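Local coordinates for protein HIAXHD3 (Humicola insolens, PDB 3ZXK) that hydrolyses alpha-L-arabinofuranosidic linkages as a family 43 glycoside hydrolase and, with an engineered active site, also displays endo-xylanase activity on xylan chains, at residues 21-24 and 29-32; 358-363 and 367-372; 467-472 and 500-505. All coordinates share one frame; numbering follows the deposited sequence.

In the fold
The three contacts sample both parts of the enzyme and do not touch one another. Contact 1 lies within the family 43 range, contacts 2 and 3 within the concanavalin A-like range, and contacts 1 and 2 sit on opposite sides of the chain's centre, their own centres about 35 Å apart. Contact 3 brings Phe469 and Trp502 to the glycan pocket, with the side chain of Trp502 about 4 Å from a bound xylose. Contact 1 stands back from the sugars: the side chain of Tyr31 is about 12 Å from the arabinose. The nearest atoms of contacts 2 and 3 are about 9 Å apart, against about 12 Å for contacts 1 and 3.

Contact 1 of 3, residues 21-24 and 29-32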
loop_
_atom_site.group_PDB
_atom_site.type_symbol
_atom_site.label_atom_id
_atom_site.label_comp_id
_atom_site.label_asym_id
_atom_site.label_seq_id
_atom_site.Cartn_x
_atom_site.Cartn_y
_atom_site.Cartn_z
ATOM N N GLU A 21 -1.585 -10.312 2.451
ATOM C CA GLU A 21 -1.286 -11.616 3.069
ATOM C C GLU A 21 -1.431 -11.386 4.564
ATOM O O GLU A 21 -0.901 -10.406 5.052
ATOM C CB GLU A 21 0.176 -12.031 2.764
ATOM C CG GLU A 21 0.696 -13.252 3.555
ATOM C CD GLU A 21 0.512 -14.577 2.831
ATOM O OE1 GLU A 21 0.959 -14.718 1.669
ATOM O OE2 GLU A 21 -0.079 -15.489 3.436
ATOM N N VAL A 22 -2.140 -12.260 5.286
ATOM C CA VAL A 22 -2.254 -12.138 6.751
ATOM C C VAL A 22 -1.839 -13.436 7.430
ATOM O O VAL A 22 -2.117 -14.526 6.927
ATOM C CB VAL A 22 -3.692 -11.802 7.245
ATOM C CG1 VAL A 22 -4.011 -10.308 7.183
ATOM C CG2 VAL A 22 -4.758 -12.670 6.564
ATOM N N PHE A 23 -1.171 -13.314 8.569
ATOM C CA PHE A 23 -0.813 -14.495 9.358
ATOM C C PHE A 23 -0.651 -14.096 10.805
ATOM O O PHE A 23 -0.623 -12.911 11.109
ATOM C CB PHE A 23 0.448 -15.206 8.808
ATOM C CG PHE A 23 1.681 -14.341 8.787
ATOM C CD1 PHE A 23 1.981 -13.533 7.702
ATOM C CD2 PHE A 23 2.536 -14.315 9.876
ATOM C CE1 PHE A 23 3.107 -12.711 7.700
ATOM C CE2 PHE A 23 3.679 -13.516 9.871
ATOM C CZ PHE A 23 3.981 -12.729 8.777
ATOM N N ARG A 24 -0.578 -15.087 11.680
ATOM C CA ARG A 24 -0.458 -14.821 13.107
ATOM C C ARG A 24 0.831 -15.400 13.634
ATOM O O ARG A 24 1.220 -16.516 13.253
ATOM C CB ARG A 24 -1.629 -15.464 13.858
ATOM C CG ARG A 24 -1.588 -15.218 15.346
ATOM C CD ARG A 24 -2.841 -15.712 16.048
ATOM N NE ARG A 24 -3.051 -17.150 15.907
ATOM C CZ ARG A 24 -2.522 -18.076 16.704
ATOM N NH1 ARG A 24 -1.720 -17.730 17.714
ATOM N NH2 ARG A 24 -2.791 -19.354 16.500
ATOM N N PHE A 29 -1.018 -10.320 14.851
ATOM C CA PHE A 29 -1.321 -10.560 13.432
ATOM C C PHE A 29 -0.487 -9.605 12.598
ATOM O O PHE A 29 -0.333 -8.419 12.937
ATOM C CB PHE A 29 -2.785 -10.267 13.124
ATOM C CG PHE A 29 -3.756 -11.078 13.923
ATOM C CD1 PHE A 29 -4.155 -12.351 13.468
ATOM C CD2 PHE A 29 -4.317 -10.584 15.102
ATOM C CE1 PHE A 29 -5.071 -13.117 14.182
ATOM C CE2 PHE A 29 -5.244 -11.362 15.825
ATOM C CZ PHE A 29 -5.619 -12.624 15.358
ATOM N N TYR A 30 0.006 -10.104 11.478
ATOM C CA TYR A 30 0.788 -9.325 10.512
ATOM C C TYR A 30 0.115 -9.343 9.152
ATOM O O TYR A 30 -0.503 -10.332 8.791
ATOM C CB TYR A 30 2.222 -9.858 10.406
ATOM C CG TYR A 30 3.029 -9.593 11.652
ATOM C CD1 TYR A 30 3.521 -8.314 11.930
ATOM C CD2 TYR A 30 3.262 -10.610 12.572
ATOM C CE1 TYR A 30 4.240 -8.071 13.084
ATOM C CE2 TYR A 30 3.984 -10.380 13.731
ATOM C CZ TYR A 30 4.480 -9.124 13.960
ATOM O OH TYR A 30 5.175 -8.855 15.100
ATOM N N TYR A 31 0.243 -8.248 8.418
ATOM C CA TYR A 31 -0.475 -8.024 7.140
ATOM C C TYR A 31 0.554 -7.408 6.226
ATOM O O TYR A 31 1.194 -6.411 6.589
ATOM C CB TYR A 31 -1.570 -7.007 7.449
ATOM C CG TYR A 31 -2.495 -6.495 6.366
ATOM C CD1 TYR A 31 -2.015 -5.902 5.192
ATOM C CD2 TYR A 31 -3.870 -6.513 6.583
ATOM C CE1 TYR A 31 -2.889 -5.359 4.249
ATOM C CE2 TYR A 31 -4.736 -5.987 5.638
ATOM C CZ TYR A 31 -4.255 -5.411 4.494
ATOM O OH TYR A 31 -5.204 -4.915 3.629
ATOM N N SER A 32 0.735 -8.013 5.062
ATOM C CA SER A 32 1.667 -7.543 4.044
ATOM C C SER A 32 0.904 -7.109 2.793
ATOM O O SER A 32 0.007 -7.823 2.359
ATOM C CB SER A 32 2.655 -8.667 3.729
ATOM O OG SER A 32 3.521 -8.337 2.658
#
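Phe23 and Tyr30 face each other as a hydrogen-bonded antiparallel pair, with Phe23 N giving to Tyr30 O and Tyr30 N returning a bond of 2.9 Å to Phe23 O. That return bond is the straighter of the two. Glu21 and Ser32 form the next such pair, held by the equivalent two bonds, while Val22 with Tyr31 and Arg24 with Phe29 are non-hydrogen-bonded pairs.

Followed outward, Tyr30 first sets its CB over one face of the Phe23 ring, 4.0 Å from the centroid and 24° off the ring normal, a CH-pi contact. Phe23 CG stands between its own backbone N and carbonyl carbon (chi1 60°), which brings the ring back over the partner strand, its CZ 3.7 Å from Tyr30 CB. Farther along Tyr30, CD2 lies beside Phe23 CE2, and the two ring planes are inclined at 36°, an oblique meeting. The Tyr30 side chain also touches Val44 and Val124, and at the tip OH is hydrogen-bonded to Gly122 O.

Strands 21-25 and 28-32 form the beta hairpin that starts a four-stranded antiparallel sheet, consistent with one blade of the five-bladed beta-propeller of family 43. Leu88 and Tyr90 of strand 87-91 pack on Phe23, on the side of the sheet that Phe23 shares with Tyr30.

On the face carrying Val22 and Tyr31, Val22 in one of its two modelled conformers places CG1 3.8 Å from Tyr31 CD2; the tyrosine OH goes on to His17 O. Arg24 runs past Phe29 on this face, its CD 3.9 Å from Phe29 CE1, with the guanidinium steeply inclined to the ring. Beyond this methylene-to-ring contact, the guanidinium forms a salt bridge with Asp254. Glu21 turns its carboxylate from the partner strand to Arg89 and Thr87.

Contact 2 of 3, residues 358-363 and 367-372; sequences TATVTG and AARNTL
Thr360 OG1 accepts the one direct hydrogen bond between the segments, from Arg369 N at 2.9 Å and 164° at the hydrogen. With chi1 at -54°, OG1 lies beside its own backbone N and the methyl CG2 anti to it, which turns the hydroxyl to Arg369 and the methyl to Ala367 O, 3.6 Å from CG2.

Two waters supply the remaining polar links. One takes the N-H of Ala359 and donates to Arg369 O at 2.8 Å. The other donates to Ala359 O and accepts from Arg369 NH1, lying in the guanidinium plane at its edge; Arg369 NE is bonded to Leu71 O. Both segments belong to the loop joining strands 354-357 and 372-375, which lie in the two different sheets of the concanavalin A-like beta-sandwich, and here the loop doubles back on itself, the directions of its two limbs 159° apart.

Van der Waals contacts are few: Ala359 CB meets Arg369 CB at 4.0 Å, and the Ala367 methyl lies against the hydroxyl oxygen of Thr362, which is hydrogen-bonded to Asp364 N. A valine in place of Thr360 would probably leave the Arg369 N-H without its acceptor and weaken the link between the limbs.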
loop_
_atom_site.group_PDB
_atom_site.type_symbol
_atom_site.label_atom_id
_atom_site.label_comp_id
_atom_site.label_asym_id
_atom_site.label_seq_id
_atom_site.Cartn_x
_atom_site.Cartn_y
_atom_site.Cartn_z
ATOM N N THR A 358 15.691 20.149 -4.964
ATOM C CA THR A 358 15.278 19.695 -6.300
ATOM C C THR A 358 16.243 18.624 -6.855
ATOM O O THR A 358 17.476 18.784 -6.801
ATOM C CB THR A 358 15.150 20.870 -7.277
ATOM O OG1 THR A 358 16.385 21.615 -7.304
ATOM C CG2 THR A 358 14.034 21.805 -6.818
ATOM N N ALA A 359 15.674 17.552 -7.382
ATOM C CA ALA A 359 16.484 16.422 -7.815
ATOM C C ALA A 359 16.387 16.178 -9.319
ATOM O O ALA A 359 17.207 15.451 -9.872
ATOM C CB ALA A 359 16.109 15.163 -7.045
ATOM N N THR A 360 15.413 16.805 -9.976
ATOM C CA THR A 360 15.166 16.589 -11.413
ATOM C C THR A 360 14.812 17.908 -12.082
ATOM O O THR A 360 14.042 18.709 -11.529
ATOM C CB THR A 360 13.941 15.678 -11.600
ATOM O OG1 THR A 360 14.125 14.477 -10.849
ATOM C CG2 THR A 360 13.731 15.348 -13.040
ATOM N N VAL A 361 15.359 18.124 -13.269
ATOM C CA VAL A 361 14.959 19.246 -14.130
ATOM C C VAL A 361 13.966 18.694 -15.133
ATOM O O VAL A 361 14.294 17.830 -15.934
ATOM C CB VAL A 361 16.185 19.881 -14.855
ATOM C CG1 VAL A 361 15.745 20.940 -15.875
ATOM C CG2 VAL A 361 17.156 20.433 -13.817
ATOM N N THR A 362 12.737 19.194 -15.057
ATOM C CA THR A 362 11.623 18.711 -15.873
ATOM C C THR A 362 10.466 19.726 -15.835
ATOM O O THR A 362 10.370 20.525 -14.883
ATOM C CB THR A 362 11.142 17.305 -15.395
ATOM O OG1 THR A 362 10.147 16.793 -16.286
ATOM C CG2 THR A 362 10.587 17.340 -13.964
ATOM N N GLY A 363 9.612 19.696 -16.865
ATOM C CA GLY A 363 8.306 20.386 -16.831
ATOM C C GLY A 363 7.191 19.468 -16.352
ATOM O O GLY A 363 6.039 19.889 -16.207
ATOM N N ALA A 367 7.778 13.048 -13.941
ATOM C CA ALA A 367 9.175 12.709 -14.137
ATOM C C ALA A 367 10.028 13.111 -12.946
ATOM O O ALA A 367 11.208 12.789 -12.908
ATOM C CB ALA A 367 9.704 13.361 -15.405
ATOM N N ALA A 368 9.447 13.831 -11.984
ATOM C CA ALA A 368 10.255 14.371 -10.864
ATOM C C ALA A 368 10.604 13.309 -9.848
ATOM O O ALA A 368 9.700 12.625 -9.373
ATOM C CB ALA A 368 9.546 15.529 -10.164
ATOM N N ARG A 369 11.871 13.255 -9.431
ATOM C CA ARG A 369 12.283 12.381 -8.340
ATOM C C ARG A 369 11.928 13.075 -7.040
ATOM O O ARG A 369 11.733 14.297 -6.992
ATOM C CB ARG A 369 13.789 12.128 -8.388
ATOM C CG ARG A 369 14.206 11.217 -9.502
ATOM C CD ARG A 369 15.719 11.209 -9.642
ATOM N NE ARG A 369 16.166 10.052 -10.387
ATOM C CZ ARG A 369 17.441 9.718 -10.587
ATOM N NH1 ARG A 369 18.422 10.476 -10.108
ATOM N NH2 ARG A 369 17.726 8.614 -11.262
ATOM N N ASN A 370 11.818 12.251 -6.001
ATOM C CA ASN A 370 11.652 12.725 -4.623
ATOM C C ASN A 370 10.317 13.394 -4.343
ATOM O O ASN A 370 10.231 14.327 -3.584
ATOM C CB ASN A 370 12.850 13.615 -4.165
ATOM C CG ASN A 370 14.137 12.811 -4.005
ATOM O OD1 ASN A 370 14.241 11.672 -4.482
ATOM N ND2 ASN A 370 15.117 13.386 -3.324
ATOM N N THR A 371 9.251 12.863 -4.931
ATOM C CA THR A 371 7.899 13.145 -4.464
ATOM C C THR A 371 7.551 12.158 -3.331
ATOM O O THR A 371 7.596 10.956 -3.528
ATOM C CB THR A 371 6.908 13.093 -5.642
ATOM O OG1 THR A 371 7.264 14.085 -6.595
ATOM C CG2 THR A 371 5.464 13.348 -5.178
ATOM N N LEU A 372 7.241 12.691 -2.152
ATOM C CA LEU A 372 7.012 11.875 -0.949
ATOM C C LEU A 372 5.510 11.767 -0.767
ATOM O O LEU A 372 4.816 12.789 -0.743
ATOM C CB LEU A 372 7.616 12.560 0.261
ATOM C CG LEU A 372 7.656 11.709 1.546
ATOM C CD1 LEU A 372 8.597 10.504 1.483
ATOM C CD2 LEU A 372 8.011 12.533 2.784
HETATM O O HOH W 1 12.897 16.694 -7.972
HETATM O O HOH W 2 18.576 13.195 -9.136
#

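Contact 3 of 3, residues 467-472 and 500-505; sequences PAFGTN and NSWRYF. With AHR (alpha-L-arabinofuranose), chain C; XYP (beta-D-xylopyranose), chain B.
Phe469 and Asn500 approach to 5.9 Å between CA atoms where a type II turn, Ala468 to Thr471, meets a loop that enters a type I turn, Trp502 to Phe505. Ala468 O closes the first turn with two grips, from Thr471 N and from Thr471 OG1 (2.8 Å), both reaching the same face of its carbonyl plane.

Asn500 lays its amide beside Ala468, OD1 3.5 Å from Ala468 CB; its ND2 is bonded to Thr473 O and gives a hydrogen bond of 2.9 Å to a water, which in turn donates to Thr471 O. The Phe469 ring extends with CG anti to its backbone N (chi1 -163°) and receives Asn500 O and Trp502 CD1 at its edge, Phe469 CZ lying 3.9 Å from Trp502 CD1.

The arabinose and one xylose lie over the same face of the Trp502 indole: arabinose C5 is 3.7 Å above the plane and xylose C5 3.8 Å above it. Arg503 CG sits over the opposite face. Phe469 CZ is 3.8 Å from arabinose O5, and His248, Asp267 and Arg273 hydrogen-bond this sugar. Carbohydrate on an aromatic face, with polar groups gripping the arabinose, is consistent with the concanavalin A-like domain lending an aromatic surface to the glycan pocket.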
loop_
_atom_site.group_PDB
_atom_site.type_symbol
_atom_site.label_atom_id
_atom_site.label_comp_id
_atom_site.label_asym_id
_atom_site.label_seq_id
_atom_site.Cartn_x
_atom_site.Cartn_y
_atom_site.Cartn_z
ATOM N N PRO A 467 -16.295 5.694 -1.832
ATOM C CA PRO A 467 -16.264 4.796 -2.988
ATOM C C PRO A 467 -17.277 5.183 -4.071
ATOM O O PRO A 467 -18.421 5.565 -3.788
ATOM C CB PRO A 467 -16.547 3.421 -2.375
ATOM C CG PRO A 467 -15.957 3.538 -1.017
ATOM C CD PRO A 467 -16.286 4.931 -0.569
ATOM N N ALA A 468 -16.820 5.087 -5.309
ATOM C CA ALA A 468 -17.678 5.432 -6.460
ATOM C C ALA A 468 -17.441 4.443 -7.588
ATOM O O ALA A 468 -17.800 4.705 -8.723
ATOM C CB ALA A 468 -17.439 6.871 -6.916
ATOM N N PHE A 469 -16.876 3.282 -7.252
ATOM C CA PHE A 469 -16.499 2.311 -8.269
ATOM C C PHE A 469 -17.758 1.741 -8.914
ATOM O O PHE A 469 -18.708 1.361 -8.233
ATOM C CB PHE A 469 -15.695 1.187 -7.607
ATOM C CG PHE A 469 -14.903 0.341 -8.560
ATOM C CD1 PHE A 469 -13.979 0.913 -9.451
ATOM C CD2 PHE A 469 -15.023 -1.033 -8.513
ATOM C CE1 PHE A 469 -13.215 0.110 -10.296
ATOM C CE2 PHE A 469 -14.267 -1.841 -9.347
ATOM C CZ PHE A 469 -13.359 -1.272 -10.237
ATOM N N GLY A 470 -17.753 1.707 -10.242
ATOM C CA GLY A 470 -18.896 1.184 -11.004
ATOM C C GLY A 470 -20.040 2.189 -11.183
ATOM O O GLY A 470 -21.037 1.876 -11.831
ATOM N N THR A 471 -19.921 3.368 -10.577
ATOM C CA THR A 471 -20.924 4.434 -10.749
ATOM C C THR A 471 -20.537 5.408 -11.855
ATOM O O THR A 471 -19.438 5.317 -12.413
ATOM C CB THR A 471 -21.149 5.243 -9.451
ATOM O OG1 THR A 471 -20.087 6.197 -9.268
ATOM C CG2 THR A 471 -21.261 4.300 -8.228
ATOM N N ASN A 472 -21.434 6.359 -12.135
ATOM C CA ASN A 472 -21.168 7.425 -13.089
ATOM C C ASN A 472 -20.826 8.724 -12.365
ATOM O O ASN A 472 -20.983 9.799 -12.925
ATOM C CB ASN A 472 -22.373 7.645 -14.016
ATOM C CG ASN A 472 -22.612 6.490 -14.978
ATOM O OD1 ASN A 472 -21.798 5.568 -15.093
ATOM N ND2 ASN A 472 -23.738 6.543 -15.689
ATOM N N ASN A 500 -12.154 7.263 -11.261
ATOM C CA ASN A 500 -12.552 5.975 -10.644
ATOM C C ASN A 500 -11.914 4.760 -11.311
ATOM O O ASN A 500 -12.215 3.626 -10.925
ATOM C CB ASN A 500 -14.074 5.786 -10.662
ATOM C CG ASN A 500 -14.782 6.771 -9.773
ATOM O OD1 ASN A 500 -14.351 7.028 -8.635
ATOM N ND2 ASN A 500 -15.863 7.366 -10.298
ATOM N N SER A 501 -11.031 4.985 -12.285
ATOM C CA SER A 501 -10.383 3.898 -12.991
ATOM C C SER A 501 -9.510 3.077 -12.041
ATOM O O SER A 501 -8.860 3.624 -11.134
ATOM C CB SER A 501 -9.493 4.456 -14.088
ATOM O OG SER A 501 -8.801 3.406 -14.754
ATOM N N TRP A 502 -9.472 1.781 -12.291
ATOM C CA TRP A 502 -8.641 0.856 -11.535
ATOM C C TRP A 502 -7.301 0.621 -12.150
ATOM O O TRP A 502 -6.461 0.032 -11.517
ATOM C CB TRP A 502 -9.376 -0.467 -11.330
ATOM C CG TRP A 502 -9.742 -1.189 -12.598
ATOM C CD1 TRP A 502 -10.962 -1.188 -13.257
ATOM C CD2 TRP A 502 -8.880 -2.080 -13.391
ATOM N NE1 TRP A 502 -10.910 -1.980 -14.392
ATOM C CE2 TRP A 502 -9.686 -2.546 -14.522
ATOM C CE3 TRP A 502 -7.559 -2.523 -13.277
ATOM C CZ2 TRP A 502 -9.180 -3.433 -15.473
ATOM C CZ3 TRP A 502 -7.057 -3.393 -14.247
ATOM C CH2 TRP A 502 -7.849 -3.838 -15.318
ATOM N N ARG A 503 -7.060 1.083 -13.379
ATOM C CA ARG A 503 -5.851 0.669 -14.104
ATOM C C ARG A 503 -4.493 1.018 -13.478
ATOM O O ARG A 503 -3.542 0.242 -13.600
ATOM C CB ARG A 503 -5.926 1.094 -15.574
ATOM C CG ARG A 503 -7.102 0.446 -16.302
ATOM C CD ARG A 503 -6.994 0.499 -17.814
ATOM N NE ARG A 503 -8.146 -0.156 -18.435
ATOM C CZ ARG A 503 -8.218 -1.450 -18.750
ATOM N NH1 ARG A 503 -7.197 -2.263 -18.511
ATOM N NH2 ARG A 503 -9.321 -1.936 -19.316
ATOM N N TYR A 504 -4.419 2.145 -12.770
ATOM C CA TYR A 504 -3.196 2.500 -12.030
ATOM C C TYR A 504 -3.025 1.669 -10.748
ATOM O O TYR A 504 -1.963 1.678 -10.143
ATOM C CB TYR A 504 -3.243 3.997 -11.719
ATOM C CG TYR A 504 -1.989 4.587 -11.115
ATOM C CD1 TYR A 504 -0.892 4.891 -11.924
ATOM C CD2 TYR A 504 -1.911 4.867 -9.745
ATOM C CE1 TYR A 504 0.263 5.448 -11.397
ATOM C CE2 TYR A 504 -0.764 5.438 -9.199
ATOM C CZ TYR A 504 0.324 5.724 -10.014
ATOM O OH TYR A 504 1.460 6.274 -9.443
ATOM N N PHE A 505 -4.103 1.022 -10.340
ATOM C CA PHE A 505 -4.186 0.128 -9.174
ATOM C C PHE A 505 -4.118 0.839 -7.832
ATOM O O PHE A 505 -5.044 0.718 -7.032
ATOM C CB PHE A 505 -3.195 -1.048 -9.254
ATOM C CG PHE A 505 -3.545 -2.070 -10.307
ATOM C CD1 PHE A 505 -4.624 -2.935 -10.142
ATOM C CD2 PHE A 505 -2.792 -2.153 -11.470
ATOM C CE1 PHE A 505 -4.933 -3.878 -11.123
ATOM C CE2 PHE A 505 -3.103 -3.079 -12.464
ATOM C CZ PHE A 505 -4.173 -3.945 -12.289
HETATM O O5 AHR C . -11.446 -4.560 -10.096
HETATM C C5 AHR C . -10.134 -3.967 -10.013
HETATM C C4 AHR C . -9.032 -5.018 -9.840
HETATM O O4 AHR C . -9.034 -5.932 -10.934
HETATM C C3 AHR C . -9.145 -5.950 -8.638
HETATM O O3 AHR C . -8.663 -5.370 -7.435
HETATM C C2 AHR C . -8.292 -7.135 -9.003
HETATM O O2 AHR C . -8.828 -8.365 -8.478
HETATM C C1 AHR C . -8.377 -7.142 -10.516
HETATM O O1 XYP B . -14.114 -6.077 -15.161
HETATM C C1 XYP B . -12.979 -6.680 -14.530
HETATM C C2 XYP B . -12.184 -7.557 -15.505
HETATM C C3 XYP B . -11.020 -8.208 -14.757
HETATM C C4 XYP B . -10.145 -7.114 -14.147
HETATM C C5 XYP B . -10.983 -6.136 -13.310
HETATM O O2 XYP B . -13.007 -8.570 -16.090
HETATM O O3 XYP B . -10.235 -9.037 -15.628
HETATM O O4 XYP B . -9.102 -7.722 -13.369
HETATM O O5 XYP B . -12.125 -5.643 -14.032
HETATM O O HOH W 3 -17.002 7.150 -12.926
#